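Local atomic coordinates of hydrogenase (NiFe) small subunit HydA (Allochromatium vinosum, PDB entry 3MYR), a protein that carries three iron-sulfur clusters as the small subunit of a heterodimeric [NiFe] hydrogenase, which probably oxidises hydrogen with reduction of an acceptor. Residues S95-M98 with E99-H103; G128-S131 with V132-V136; P151-I154 with T155-A159; P27-E30 with D31-D35. One frame throughout, in Å; residues are numbered along the deposited sequence.

Contact 1 of 4, residues S95-M98 with E99-H103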
ATOM      1  N   SER A  95      -6.735 -13.658  20.097  1.00 21.96           N
ATOM      2  CA  SER A  95      -6.441 -13.318  21.515  1.00 25.74           C
ATOM      3  C   SER A  95      -6.451 -11.768  21.768  1.00 23.60           C
ATOM      4  O   SER A  95      -7.019 -11.263  22.760  1.00 23.62           O
ATOM      5  CB  SER A  95      -5.066 -13.887  21.832  1.00 25.92           C
ATOM      6  OG  SER A  95      -4.789 -13.619  23.125  1.00 37.10           O
ATOM      7  N   ILE A  96      -5.869 -11.018  20.838  1.00 22.57           N
ATOM      8  CA  ILE A  96      -5.767  -9.560  20.964  1.00 22.19           C
ATOM      9  C   ILE A  96      -7.158  -8.916  20.808  1.00 22.07           C
ATOM     10  O   ILE A  96      -7.554  -8.033  21.560  1.00 22.69           O
ATOM     11  CB  ILE A  96      -4.776  -8.977  19.921  1.00 22.50           C
ATOM     12  CG1 ILE A  96      -3.323  -9.509  20.167  1.00 22.92           C
ATOM     13  CG2 ILE A  96      -4.853  -7.414  19.942  1.00 20.14           C
ATOM     14  CD1 ILE A  96      -2.517  -9.551  18.761  1.00 24.43           C
ATOM     15  N   LEU A  97      -7.924  -9.392  19.827  1.00 21.78           N
ATOM     16  CA  LEU A  97      -9.288  -8.934  19.637  1.00 20.54           C
ATOM     17  C   LEU A  97     -10.098  -9.085  20.925  1.00 21.70           C
ATOM     18  O   LEU A  97     -10.681  -8.075  21.427  1.00 23.23           O
ATOM     19  CB  LEU A  97      -9.964  -9.700  18.488  1.00 19.63           C
ATOM     20  CG  LEU A  97     -11.484  -9.432  18.340  1.00 22.87           C
ATOM     21  CD1 LEU A  97     -11.618  -8.012  17.704  1.00 18.07           C
ATOM     22  CD2 LEU A  97     -12.092 -10.430  17.337  1.00 19.38           C
ATOM     23  N   MET A  98     -10.116 -10.299  21.486  1.00 20.80           N
ATOM     24  CA  MET A  98     -11.018 -10.570  22.586  1.00 22.22           C
ATOM     25  C   MET A  98     -10.558  -9.775  23.785  1.00 24.24           C
ATOM     26  O   MET A  98     -11.379  -9.206  24.493  1.00 24.33           O
ATOM     27  CB  MET A  98     -11.133 -12.094  22.927  1.00 21.89           C
ATOM     28  CG  MET A  98     -11.752 -12.939  21.737  1.00 24.79           C
ATOM     29  SD  MET A  98     -13.171 -12.150  20.943  1.00 27.41           S
ATOM     30  CE  MET A  98     -14.387 -12.454  22.263  1.00 25.95           C
ATOM     31  N   GLU A  99      -9.241  -9.678  23.998  1.00 24.77           N
ATOM     32  CA  GLU A  99      -8.758  -8.954  25.185  1.00 26.19           C
ATOM     33  C   GLU A  99      -8.981  -7.399  25.021  1.00 26.21           C
ATOM     34  O   GLU A  99      -9.343  -6.738  25.972  1.00 25.54           O
ATOM     35  CB  GLU A  99      -7.298  -9.326  25.439  1.00 27.56           C
ATOM     36  CG  GLU A  99      -6.432  -8.194  25.972  1.00 40.67           C
ATOM     37  CD  GLU A  99      -4.899  -8.464  25.867  1.00 51.74           C
ATOM     38  OE1 GLU A  99      -4.428  -9.390  26.575  1.00 61.42           O
ATOM     39  OE2 GLU A  99      -4.177  -7.764  25.093  1.00 44.78           O
ATOM     40  N   THR A 100      -8.862  -6.842  23.812  1.00 23.21           N
ATOM     41  CA  THR A 100      -8.990  -5.417  23.650  1.00 23.86           C
ATOM     42  C   THR A 100     -10.468  -4.973  23.642  1.00 25.14           C
ATOM     43  O   THR A 100     -10.808  -3.921  24.199  1.00 26.21           O
ATOM     44  CB  THR A 100      -8.341  -5.007  22.336  1.00 23.77           C
ATOM     45  OG1 THR A 100      -7.010  -5.529  22.327  1.00 25.38           O
ATOM     46  CG2 THR A 100      -8.271  -3.526  22.197  1.00 27.66           C
ATOM     47  N   VAL A 101     -11.369  -5.780  23.083  1.00 23.65           N
ATOM     48  CA  VAL A 101     -12.780  -5.364  23.054  1.00 22.50           C
ATOM     49  C   VAL A 101     -13.439  -5.579  24.430  1.00 24.27           C
ATOM     50  O   VAL A 101     -14.477  -5.012  24.679  1.00 23.64           O
ATOM     51  CB  VAL A 101     -13.643  -6.033  21.946  1.00 20.93           C
ATOM     52  CG1 VAL A 101     -12.991  -5.863  20.564  1.00 21.42           C
ATOM     53  CG2 VAL A 101     -13.874  -7.521  22.255  1.00 21.66           C
ATOM     54  N   GLU A 102     -12.865  -6.386  25.309  1.00 25.58           N
ATOM     55  CA  GLU A 102     -13.575  -6.745  26.555  1.00 27.66           C
ATOM     56  C   GLU A 102     -14.117  -5.517  27.326  1.00 29.03           C
ATOM     57  O   GLU A 102     -15.256  -5.489  27.705  1.00 25.76           O
ATOM     58  CB  GLU A 102     -12.719  -7.576  27.514  1.00 30.71           C
ATOM     59  CG  GLU A 102     -13.620  -8.107  28.665  1.00 37.39           C
ATOM     60  CD  GLU A 102     -12.890  -9.001  29.623  1.00 52.80           C
ATOM     61  OE1 GLU A 102     -13.593  -9.674  30.416  1.00 58.78           O
ATOM     62  OE2 GLU A 102     -11.627  -9.029  29.608  1.00 55.27           O
ATOM     63  N   HIS A 103     -13.344  -4.455  27.409  1.00 28.83           N
ATOM     64  CA  HIS A 103     -13.803  -3.250  28.119  1.00 29.07           C
ATOM     65  C   HIS A 103     -14.012  -2.035  27.246  1.00 28.67           C
ATOM     66  O   HIS A 103     -14.017  -0.922  27.769  1.00 27.56           O
ATOM     67  CB  HIS A 103     -12.778  -2.942  29.232  1.00 29.28           C
ATOM     68  CG  HIS A 103     -12.696  -4.041  30.264  1.00 33.79           C
ATOM     69  ND1 HIS A 103     -13.793  -4.423  31.030  1.00 39.96           N
ATOM     70  CD2 HIS A 103     -11.700  -4.915  30.564  1.00 33.79           C
ATOM     71  CE1 HIS A 103     -13.455  -5.452  31.795  1.00 39.98           C
ATOM     72  NE2 HIS A 103     -12.183  -5.750  31.553  1.00 41.62           N
TER
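Residues 95-98 and 99-103 are consecutive parts of helix 93-101 and the residues that follow, tied by i to i+4 backbone bonds: Glu99 N to Ser95 O, Thr100 N to Ile96 O (2.9 Å) and Val101 N to Leu97 O (2.9 Å), with a weak fourth from Glu102 N to Met98 O (3.3 Å). Ile96 O is gripped twice by one residue. Besides the amide, the hydroxyl Thr100 OG1 donates to it at 2.7 Å, and the two donors reach the oxygen from opposite faces of the carbonyl plane. The torsion that sets OG1 beside its own backbone N (chi1 -53°) turns the hydroxyl back over the preceding turn, alongside Ile96 CG2 at 3.7 Å. On another flank, Leu97 CD1 meets Val101 CG1 at 3.8 Å, and both valine methyls rest 3.3 Å from Leu97 O. Glu99 is held elsewhere, its OE2 in a salt bridge with Arg57 of helix 50-63. Thr100 also packs on Val70, Ile7 and Leu9 of the strands beneath. A helical threonine returning its hydroxyl to the i-4 carbonyl is a familiar motif, and it lies here in a helix packed against the central sheet of the flavodoxin-like N-terminal domain.

Contact 2 of 4, residues G128-S131 with V132-V136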
ATOM      1  N   GLY A 128      -9.150 -19.805   7.876  1.00 23.07           N
ATOM      2  CA  GLY A 128     -10.313 -19.802   8.781  1.00 21.54           C
ATOM      3  C   GLY A 128     -10.654 -18.400   9.307  1.00 21.57           C
ATOM      4  O   GLY A 128     -11.074 -18.240  10.482  1.00 20.00           O
ATOM      5  N   ALA A 129     -10.600 -17.411   8.405  1.00 20.97           N
ATOM      6  CA  ALA A 129     -10.922 -15.998   8.728  1.00 21.93           C
ATOM      7  C   ALA A 129     -12.354 -15.818   9.179  1.00 22.53           C
ATOM      8  O   ALA A 129     -13.248 -16.380   8.557  1.00 22.99           O
ATOM      9  CB  ALA A 129     -10.684 -15.114   7.495  1.00 20.76           C
ATOM     10  N   MET A 130     -12.599 -14.946  10.167  1.00 20.25           N
ATOM     11  CA  MET A 130     -13.986 -14.654  10.583  1.00 19.16           C
ATOM     12  C   MET A 130     -14.129 -13.139  10.759  1.00 19.40           C
ATOM     13  O   MET A 130     -13.125 -12.450  10.844  1.00 17.87           O
ATOM     14  CB  MET A 130     -14.218 -15.350  11.955  1.00 19.90           C
ATOM     15  CG  MET A 130     -14.195 -16.925  11.710  1.00 24.30           C
ATOM     16  SD  MET A 130     -14.749 -17.880  13.095  1.00 31.45           S
ATOM     17  CE  MET A 130     -16.365 -17.186  13.455  1.00 29.44           C
ATOM     18  N   SER A 131     -15.368 -12.665  10.905  1.00 19.47           N
ATOM     19  CA  SER A 131     -15.688 -11.238  11.028  1.00 19.63           C
ATOM     20  C   SER A 131     -15.773 -10.902  12.521  1.00 20.56           C
ATOM     21  O   SER A 131     -15.887 -11.802  13.371  1.00 20.85           O
ATOM     22  CB  SER A 131     -17.095 -10.974  10.425  1.00 20.63           C
ATOM     23  OG  SER A 131     -18.114 -11.667  11.184  1.00 19.22           O
ATOM     24  N   VAL A 132     -15.763  -9.618  12.819  1.00 19.15           N
ATOM     25  CA  VAL A 132     -15.905  -9.126  14.189  1.00 21.33           C
ATOM     26  C   VAL A 132     -17.221  -9.536  14.859  1.00 22.45           C
ATOM     27  O   VAL A 132     -17.181 -10.144  15.919  1.00 22.32           O
ATOM     28  CB  VAL A 132     -15.734  -7.575  14.182  1.00 21.58           C
ATOM     29  CG1 VAL A 132     -16.084  -6.982  15.565  1.00 17.44           C
ATOM     30  CG2 VAL A 132     -14.334  -7.261  13.744  1.00 19.22           C
ATOM     31  N   MET A 133     -18.366  -9.312  14.181  1.00 21.51           N
ATOM     32  CA  MET A 133     -19.690  -9.597  14.767  1.00 23.75           C
ATOM     33  C   MET A 133     -19.889 -11.096  15.060  1.00 22.62           C
ATOM     34  O   MET A 133     -20.553 -11.475  16.013  1.00 23.64           O
ATOM     35  CB  MET A 133     -20.794  -9.068  13.835  1.00 23.60           C
ATOM     36  CG  MET A 133     -20.904  -9.846  12.517  1.00 27.68           C
ATOM     37  SD  MET A 133     -22.018  -9.116  11.250  1.00 32.23           S
ATOM     38  CE  MET A 133     -23.603  -9.752  11.806  1.00 34.97           C
ATOM     39  N   ASP A 134     -19.271 -11.965  14.268  1.00 20.80           N
ATOM     40  CA  ASP A 134     -19.284 -13.398  14.591  1.00 21.38           C
ATOM     41  C   ASP A 134     -18.483 -13.753  15.839  1.00 21.88           C
ATOM     42  O   ASP A 134     -18.829 -14.663  16.577  1.00 24.10           O
ATOM     43  CB  ASP A 134     -18.789 -14.253  13.404  1.00 22.47           C
ATOM     44  CG  ASP A 134     -19.846 -14.344  12.263  1.00 22.99           C
ATOM     45  OD1 ASP A 134     -20.953 -13.755  12.372  1.00 30.06           O
ATOM     46  OD2 ASP A 134     -19.515 -14.916  11.232  1.00 31.45           O
ATOM     47  N   LEU A 135     -17.424 -13.024  16.089  1.00 20.47           N
ATOM     48  CA  LEU A 135     -16.564 -13.312  17.242  1.00 23.08           C
ATOM     49  C   LEU A 135     -16.857 -12.510  18.498  1.00 24.04           C
ATOM     50  O   LEU A 135     -16.482 -12.924  19.627  1.00 25.21           O
ATOM     51  CB  LEU A 135     -15.142 -13.019  16.864  1.00 21.23           C
ATOM     52  CG  LEU A 135     -14.308 -14.054  16.089  1.00 26.23           C
ATOM     53  CD1 LEU A 135     -14.625 -15.548  15.993  1.00 22.46           C
ATOM     54  CD2 LEU A 135     -13.260 -13.509  15.112  1.00 22.83           C
ATOM     55  N   VAL A 136     -17.473 -11.349  18.317  1.00 23.71           N
ATOM     56  CA  VAL A 136     -17.632 -10.437  19.403  1.00 23.40           C
ATOM     57  C   VAL A 136     -19.115 -10.193  19.522  1.00 25.32           C
ATOM     58  O   VAL A 136     -19.726  -9.448  18.704  1.00 23.71           O
ATOM     59  CB  VAL A 136     -16.946  -9.079  19.116  1.00 24.20           C
ATOM     60  CG1 VAL A 136     -17.245  -8.108  20.323  1.00 21.78           C
ATOM     61  CG2 VAL A 136     -15.433  -9.286  18.938  1.00 21.65           C
TER
HETATM   62  O   HOH W   1     -17.230 -14.867  10.184  1.00 23.96           O
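Met130 and Leu135 cross at about a right angle, the thioether meeting the leucine methyls. Met130 CB comes within 3.8 Å of Leu135 CD2, SD within 3.7 Å of CD1, and the terminal CE lies 3.5 Å from CD1, a closeness that is doubtful because the leucine end has a flattened CG and an unstaggered chi2. A bend at the last methionine torsion (chi3 54°) brings CE there, and the same methyl touches Asp134 CB at 3.8 Å, again with the side chains nearly perpendicular. Beside this apolar crossing stands a polar one. Ser131 is the N-cap of helix 132-135: its OG, swung in over the first turn by a chi1 of 64°, accepts a weak bond from Asp134 N at 3.3 Å and 156°. Ser131 O takes a second weak bond, from Leu135 N. Water 1 links the Asp134 carboxylate back to Ser131 N, accepting from Ser131 N at 3.0 Å and donating to Asp134 OD2 at 2.5 Å. The helix start is therefore held by long direct bonds and a water-mediated link. Strand 129-130 pairs antiparallel with strand 69-77, Met130 bonding to Ile76 through the backbone, while Val132 packs on Val72 and Ile76 of that strand and on Val141 of strand 141-144. Leu135 lies against Tyr94 and Leu97, which places the short helix beside helix 93-101.

Contact 3 of 4, residues P151-I154 with T155-A159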
ATOM      1  N   PRO A 151     -14.079   7.461   2.205  1.00 17.07           N
ATOM      2  CA  PRO A 151     -13.323   8.082   3.326  1.00 16.99           C
ATOM      3  C   PRO A 151     -14.252   8.856   4.231  1.00 20.19           C
ATOM      4  O   PRO A 151     -14.104   8.746   5.467  1.00 18.06           O
ATOM      5  CB  PRO A 151     -12.401   9.078   2.602  1.00 13.81           C
ATOM      6  CG  PRO A 151     -12.038   8.301   1.294  1.00 13.10           C
ATOM      7  CD  PRO A 151     -13.358   7.523   0.927  1.00 12.78           C
ATOM      8  N   MET A 152     -15.157   9.674   3.636  1.00 17.14           N
ATOM      9  CA  MET A 152     -16.023  10.496   4.481  1.00 17.69           C
ATOM     10  C   MET A 152     -17.197   9.744   5.072  1.00 18.28           C
ATOM     11  O   MET A 152     -17.830  10.254   5.988  1.00 18.10           O
ATOM     12  CB  MET A 152     -16.452  11.759   3.764  1.00 17.23           C
ATOM     13  CG  MET A 152     -15.244  12.739   3.957  1.00 20.94           C
ATOM     14  SD  MET A 152     -15.715  14.395   3.731  1.00 31.16           S
ATOM     15  CE  MET A 152     -16.020  14.458   1.952  1.00 29.79           C
ATOM     16  N   VAL A 153     -17.358   8.455   4.709  1.00 16.77           N
ATOM     17  CA  VAL A 153     -18.243   7.575   5.505  1.00 15.08           C
ATOM     18  C   VAL A 153     -17.550   7.166   6.777  1.00 16.30           C
ATOM     19  O   VAL A 153     -18.160   7.153   7.856  1.00 19.93           O
ATOM     20  CB  VAL A 153     -18.704   6.353   4.689  1.00 15.80           C
ATOM     21  CG1 VAL A 153     -19.355   5.295   5.600  1.00 14.90           C
ATOM     22  CG2 VAL A 153     -19.654   6.820   3.582  1.00 12.92           C
ATOM     23  N   ILE A 154     -16.285   6.769   6.687  1.00 19.36           N
ATOM     24  CA  ILE A 154     -15.534   6.432   7.920  1.00 18.98           C
ATOM     25  C   ILE A 154     -15.535   7.606   8.908  1.00 19.67           C
ATOM     26  O   ILE A 154     -15.912   7.442  10.041  1.00 18.98           O
ATOM     27  CB  ILE A 154     -14.124   5.980   7.627  1.00 18.16           C
ATOM     28  CG1 ILE A 154     -14.174   4.834   6.609  1.00 18.17           C
ATOM     29  CG2 ILE A 154     -13.393   5.474   8.916  1.00 20.46           C
ATOM     30  CD1 ILE A 154     -12.772   4.495   6.043  1.00 19.42           C
ATOM     31  N   THR A 155     -15.128   8.797   8.483  1.00 18.39           N
ATOM     32  CA  THR A 155     -15.067   9.888   9.445  1.00 19.70           C
ATOM     33  C   THR A 155     -16.496  10.384   9.782  1.00 18.66           C
ATOM     34  O   THR A 155     -16.702  10.928  10.831  1.00 20.68           O
ATOM     35  CB  THR A 155     -14.209  11.074   8.897  1.00 19.87           C
ATOM     36  OG1 THR A 155     -14.699  11.436   7.592  1.00 16.87           O
ATOM     37  CG2 THR A 155     -12.761  10.646   8.701  1.00 20.40           C
ATOM     38  N   GLY A 156     -17.430  10.273   8.853  1.00 18.58           N
ATOM     39  CA  GLY A 156     -18.851  10.541   9.103  1.00 17.68           C
ATOM     40  C   GLY A 156     -19.453   9.753  10.284  1.00 19.69           C
ATOM     41  O   GLY A 156     -20.169  10.309  11.124  1.00 19.64           O
ATOM     42  N   VAL A 157     -19.148   8.469  10.338  1.00 19.48           N
ATOM     43  CA  VAL A 157     -19.592   7.618  11.412  1.00 19.48           C
ATOM     44  C   VAL A 157     -18.907   8.046  12.686  1.00 21.27           C
ATOM     45  O   VAL A 157     -19.545   8.151  13.741  1.00 22.61           O
ATOM     46  CB  VAL A 157     -19.212   6.160  11.121  1.00 19.06           C
ATOM     47  CG1 VAL A 157     -19.480   5.249  12.378  1.00 21.74           C
ATOM     48  CG2 VAL A 157     -20.111   5.614   9.990  1.00 18.37           C
ATOM     49  N   ILE A 158     -17.611   8.290  12.617  1.00 20.50           N
ATOM     50  CA  ILE A 158     -16.909   8.723  13.796  1.00 22.56           C
ATOM     51  C   ILE A 158     -17.443  10.064  14.292  1.00 24.45           C
ATOM     52  O   ILE A 158     -17.661  10.215  15.487  1.00 24.11           O
ATOM     53  CB  ILE A 158     -15.382   8.803  13.542  1.00 23.70           C
ATOM     54  CG1 ILE A 158     -14.840   7.393  13.304  1.00 20.31           C
ATOM     55  CG2 ILE A 158     -14.666   9.487  14.735  1.00 21.68           C
ATOM     56  CD1 ILE A 158     -13.390   7.387  12.720  1.00 23.06           C
ATOM     57  N   ALA A 159     -17.669  11.013  13.378  1.00 19.99           N
ATOM     58  CA  ALA A 159     -18.142  12.344  13.802  1.00 23.14           C
ATOM     59  C   ALA A 159     -19.564  12.226  14.400  1.00 23.36           C
ATOM     60  O   ALA A 159     -19.901  12.942  15.308  1.00 23.03           O
ATOM     61  CB  ALA A 159     -18.194  13.307  12.605  1.00 18.95           C
TER
HETATM   62  O   HOH W   2     -17.411  13.025   7.443  1.00 21.43           O
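Thr155 and Met152 meet along one flank of helix 151-164, where the threonine side chain leans toward the residues one turn earlier. Its CB lies 3.7 Å from Ile154 C and 4.1 Å from Pro151 O. From there the two branches part. With chi1 at 52°, OG1 comes 3.5 Å from Met152 CA, with Met152 CG a little farther off; the two side chains run at a slant to each other. The hydroxyl also accepts a bond at 3.1 Å from water 2, which in turn donates to Met152 O. The other tip, Thr155 CG2, passes 4.0 Å from Pro151 O and also packs on Pro27. The helix follows strand 141-144, which runs parallel to strand 106-110 in the central sheet of the flavodoxin-like domain, and Val153 and Val157 press on Val144 of that strand, with Val157 CG2 3.3 Å from Val153 O. Pro151 packs on Trp233, a residue of the [3Fe-4S] site. The side chain of Ile154, which packs on Ser20 of helix 16-23, comes about 5 Å from that of Cys17, a ligand of a [4Fe-4S] cluster. In the backbone, Gly156 N approaches Met152 O (2.9 Å) from well above the carbonyl plane, 48° out of it, and water 2 donates to the same oxygen.

Contact 4 of 4, residues P27-E30 with D31-D35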
ATOM      1  N   PRO A  27     -14.219  15.450   8.923  1.00 23.09           N
ATOM      2  CA  PRO A  27     -13.073  16.075   9.570  1.00 22.22           C
ATOM      3  C   PRO A  27     -11.796  15.332   9.104  1.00 23.44           C
ATOM      4  O   PRO A  27     -11.871  14.133   8.782  1.00 23.30           O
ATOM      5  CB  PRO A  27     -13.342  15.807  11.060  1.00 24.10           C
ATOM      6  CG  PRO A  27     -14.093  14.516  11.054  1.00 23.19           C
ATOM      7  CD  PRO A  27     -14.995  14.589   9.835  1.00 23.86           C
ATOM      8  N   THR A  28     -10.654  16.009   8.982  1.00 19.87           N
ATOM      9  CA  THR A  28      -9.478  15.271   8.523  1.00 21.92           C
ATOM     10  C   THR A  28      -8.922  14.411   9.683  1.00 22.29           C
ATOM     11  O   THR A  28      -9.153  14.723  10.861  1.00 23.19           O
ATOM     12  CB  THR A  28      -8.366  16.221   8.085  1.00 20.75           C
ATOM     13  OG1 THR A  28      -7.977  16.999   9.237  1.00 21.76           O
ATOM     14  CG2 THR A  28      -8.840  17.200   6.926  1.00 21.37           C
ATOM     15  N   LEU A  29      -8.128  13.389   9.363  1.00 20.58           N
ATOM     16  CA  LEU A  29      -7.461  12.569  10.379  1.00 20.58           C
ATOM     17  C   LEU A  29      -6.593  13.421  11.350  1.00 21.07           C
ATOM     18  O   LEU A  29      -6.682  13.329  12.582  1.00 20.82           O
ATOM     19  CB  LEU A  29      -6.533  11.635   9.590  1.00 22.75           C
ATOM     20  CG  LEU A  29      -6.054  10.378  10.319  1.00 26.76           C
ATOM     21  CD1 LEU A  29      -4.683   9.856  10.000  1.00 28.35           C
ATOM     22  CD2 LEU A  29      -6.635  10.064  11.692  1.00 23.03           C
ATOM     23  N   GLU A  30      -5.834  14.358  10.811  1.00 20.36           N
ATOM     24  CA  GLU A  30      -5.078  15.236  11.698  1.00 21.21           C
ATOM     25  C   GLU A  30      -5.940  16.123  12.628  1.00 24.31           C
ATOM     26  O   GLU A  30      -5.622  16.224  13.822  1.00 24.59           O
ATOM     27  CB  GLU A  30      -3.984  16.034  10.980  1.00 20.44           C
ATOM     28  CG  GLU A  30      -4.413  17.068   9.910  1.00 22.77           C
ATOM     29  CD  GLU A  30      -4.741  16.439   8.498  1.00 23.34           C
ATOM     30  OE1 GLU A  30      -4.832  17.208   7.512  1.00 25.27           O
ATOM     31  OE2 GLU A  30      -4.939  15.197   8.376  1.00 21.54           O
ATOM     32  N   ASP A  31      -7.036  16.713  12.143  1.00 22.56           N
ATOM     33  CA  ASP A  31      -7.925  17.375  13.060  1.00 24.43           C
ATOM     34  C   ASP A  31      -8.557  16.444  14.102  1.00 24.16           C
ATOM     35  O   ASP A  31      -8.668  16.807  15.299  1.00 24.19           O
ATOM     36  CB  ASP A  31      -8.986  18.207  12.339  1.00 25.76           C
ATOM     37  CG  ASP A  31      -8.374  19.412  11.584  1.00 31.92           C
ATOM     38  OD1 ASP A  31      -8.955  19.742  10.536  1.00 40.88           O
ATOM     39  OD2 ASP A  31      -7.313  19.991  12.003  1.00 33.73           O
ATOM     40  N   LEU A  32      -8.826  15.209  13.708  1.00 23.54           N
ATOM     41  CA  LEU A  32      -9.422  14.264  14.660  1.00 24.59           C
ATOM     42  C   LEU A  32      -8.432  13.964  15.761  1.00 24.74           C
ATOM     43  O   LEU A  32      -8.788  13.997  16.933  1.00 25.00           O
ATOM     44  CB  LEU A  32      -9.829  12.952  13.994  1.00 22.61           C
ATOM     45  CG  LEU A  32     -11.124  12.964  13.178  1.00 27.60           C
ATOM     46  CD1 LEU A  32     -11.201  11.617  12.400  1.00 25.62           C
ATOM     47  CD2 LEU A  32     -12.334  13.102  14.100  1.00 25.26           C
ATOM     48  N   ILE A  33      -7.219  13.654  15.351  1.00 22.80           N
ATOM     49  CA  ILE A  33      -6.159  13.197  16.213  1.00 26.05           C
ATOM     50  C   ILE A  33      -5.719  14.302  17.165  1.00 25.77           C
ATOM     51  O   ILE A  33      -5.394  14.022  18.359  1.00 26.42           O
ATOM     52  CB  ILE A  33      -4.969  12.756  15.328  1.00 27.40           C
ATOM     53  CG1 ILE A  33      -5.138  11.318  14.896  1.00 29.45           C
ATOM     54  CG2 ILE A  33      -3.602  13.032  15.940  1.00 32.83           C
ATOM     55  CD1 ILE A  33      -3.900  10.959  13.950  1.00 31.80           C
ATOM     56  N   LEU A  34      -5.710  15.548  16.686  1.00 24.69           N
ATOM     57  CA  LEU A  34      -5.301  16.657  17.561  1.00 25.47           C
ATOM     58  C   LEU A  34      -6.434  17.159  18.453  1.00 27.26           C
ATOM     59  O   LEU A  34      -6.185  17.555  19.636  1.00 27.67           O
ATOM     60  CB  LEU A  34      -4.726  17.817  16.758  1.00 24.94           C
ATOM     61  CG  LEU A  34      -3.373  17.493  16.091  1.00 30.50           C
ATOM     62  CD1 LEU A  34      -2.960  18.563  15.098  1.00 29.40           C
ATOM     63  CD2 LEU A  34      -2.239  17.292  17.149  1.00 31.43           C
ATOM     64  N   ASP A  35      -7.655  17.177  17.900  1.00 26.74           N
ATOM     65  CA  ASP A  35      -8.760  17.924  18.512  1.00 29.07           C
ATOM     66  C   ASP A  35      -9.927  17.119  19.037  1.00 29.65           C
ATOM     67  O   ASP A  35     -10.603  17.568  19.944  1.00 30.45           O
ATOM     68  CB  ASP A  35      -9.279  19.077  17.622  1.00 29.54           C
ATOM     69  CG  ASP A  35      -8.181  20.110  17.295  1.00 35.11           C
ATOM     70  OD1 ASP A  35      -7.467  20.532  18.238  1.00 39.58           O
ATOM     71  OD2 ASP A  35      -7.953  20.418  16.082  1.00 36.39           O
TER
HETATM   72  O   HOH W   3     -11.079  18.702   9.784  1.00 22.11           O
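An N-cap opens helix 29-36, which lies at the interface with the hydrogenase large subunit. Thr28 is the capping residue: its OG1 accepts from Asp31 N at 3.1 Å with an N-H...O angle of 166°, a nearly straight bond. The hydroxyl can face that amide because it sits between its own backbone N and carbonyl carbon (chi1 62°). Asp31 answers through solvent, since water 3 accepts from Thr28 N at 2.8 Å and donates to Asp31 OD1 at 2.5 Å. Ordinary helix bonds take over from there: Leu32 N to Thr28 O, Ile33 N to Leu29 O and Leu34 N to Glu30 O. Ahead of the cap, Pro27, which follows a cis peptide bond, places its ring atom CG 3.8 Å from Leu32 CD2, at a slant to the leucine chain. One turn on, Leu29 CD2 packs on Ile33 CD1 at 3.7 Å, though the unstaggered leucine end makes its methyl positions less certain; the CG1 of Ile33 lies 3.4 Å from Leu29 O. Leu29 also packs on Leu21 and Thr22 of helix 16-23, while Leu32 rests on Thr155 of helix 151-164. The acidic ends turn elsewhere: Glu30 OE1 forms a salt bridge with Arg199 of the large subunit, and Asp31 OD2 and Asp35 OD2 both form salt bridges with Arg154 of the large subunit. The carboxylate of Asp31 thus divides its oxygens between the water at the cap and an arginine of the partner chain. Its negative charge near the helix N terminus would be expected to suit the helix dipole, and the arginines should offset the negative charge gathered on this face.

How the contacts relate
From the N terminus the order is contact 4, contact 1, contact 2, contact 3, all in the flavodoxin-like N-terminal domain. Each joins adjoining segments, so none closes a long loop, and none nests in or crosses another. Two pairs meet in space. Contacts 4 and 3 lie with centres about 12 Å apart and touch where Thr155 CG2 reaches Pro27 O (3.6 Å), joining the residues before helix 29-36 to helix 151-164. Contacts 1 and 2, about 13 Å between centres, touch through Met98 CE and Leu135 O (3.4 Å), joining helix 93-101 to helix 132-135. Contacts 2 and 3 lie on opposite sides of the chain's centre, their centres about 23 Å apart.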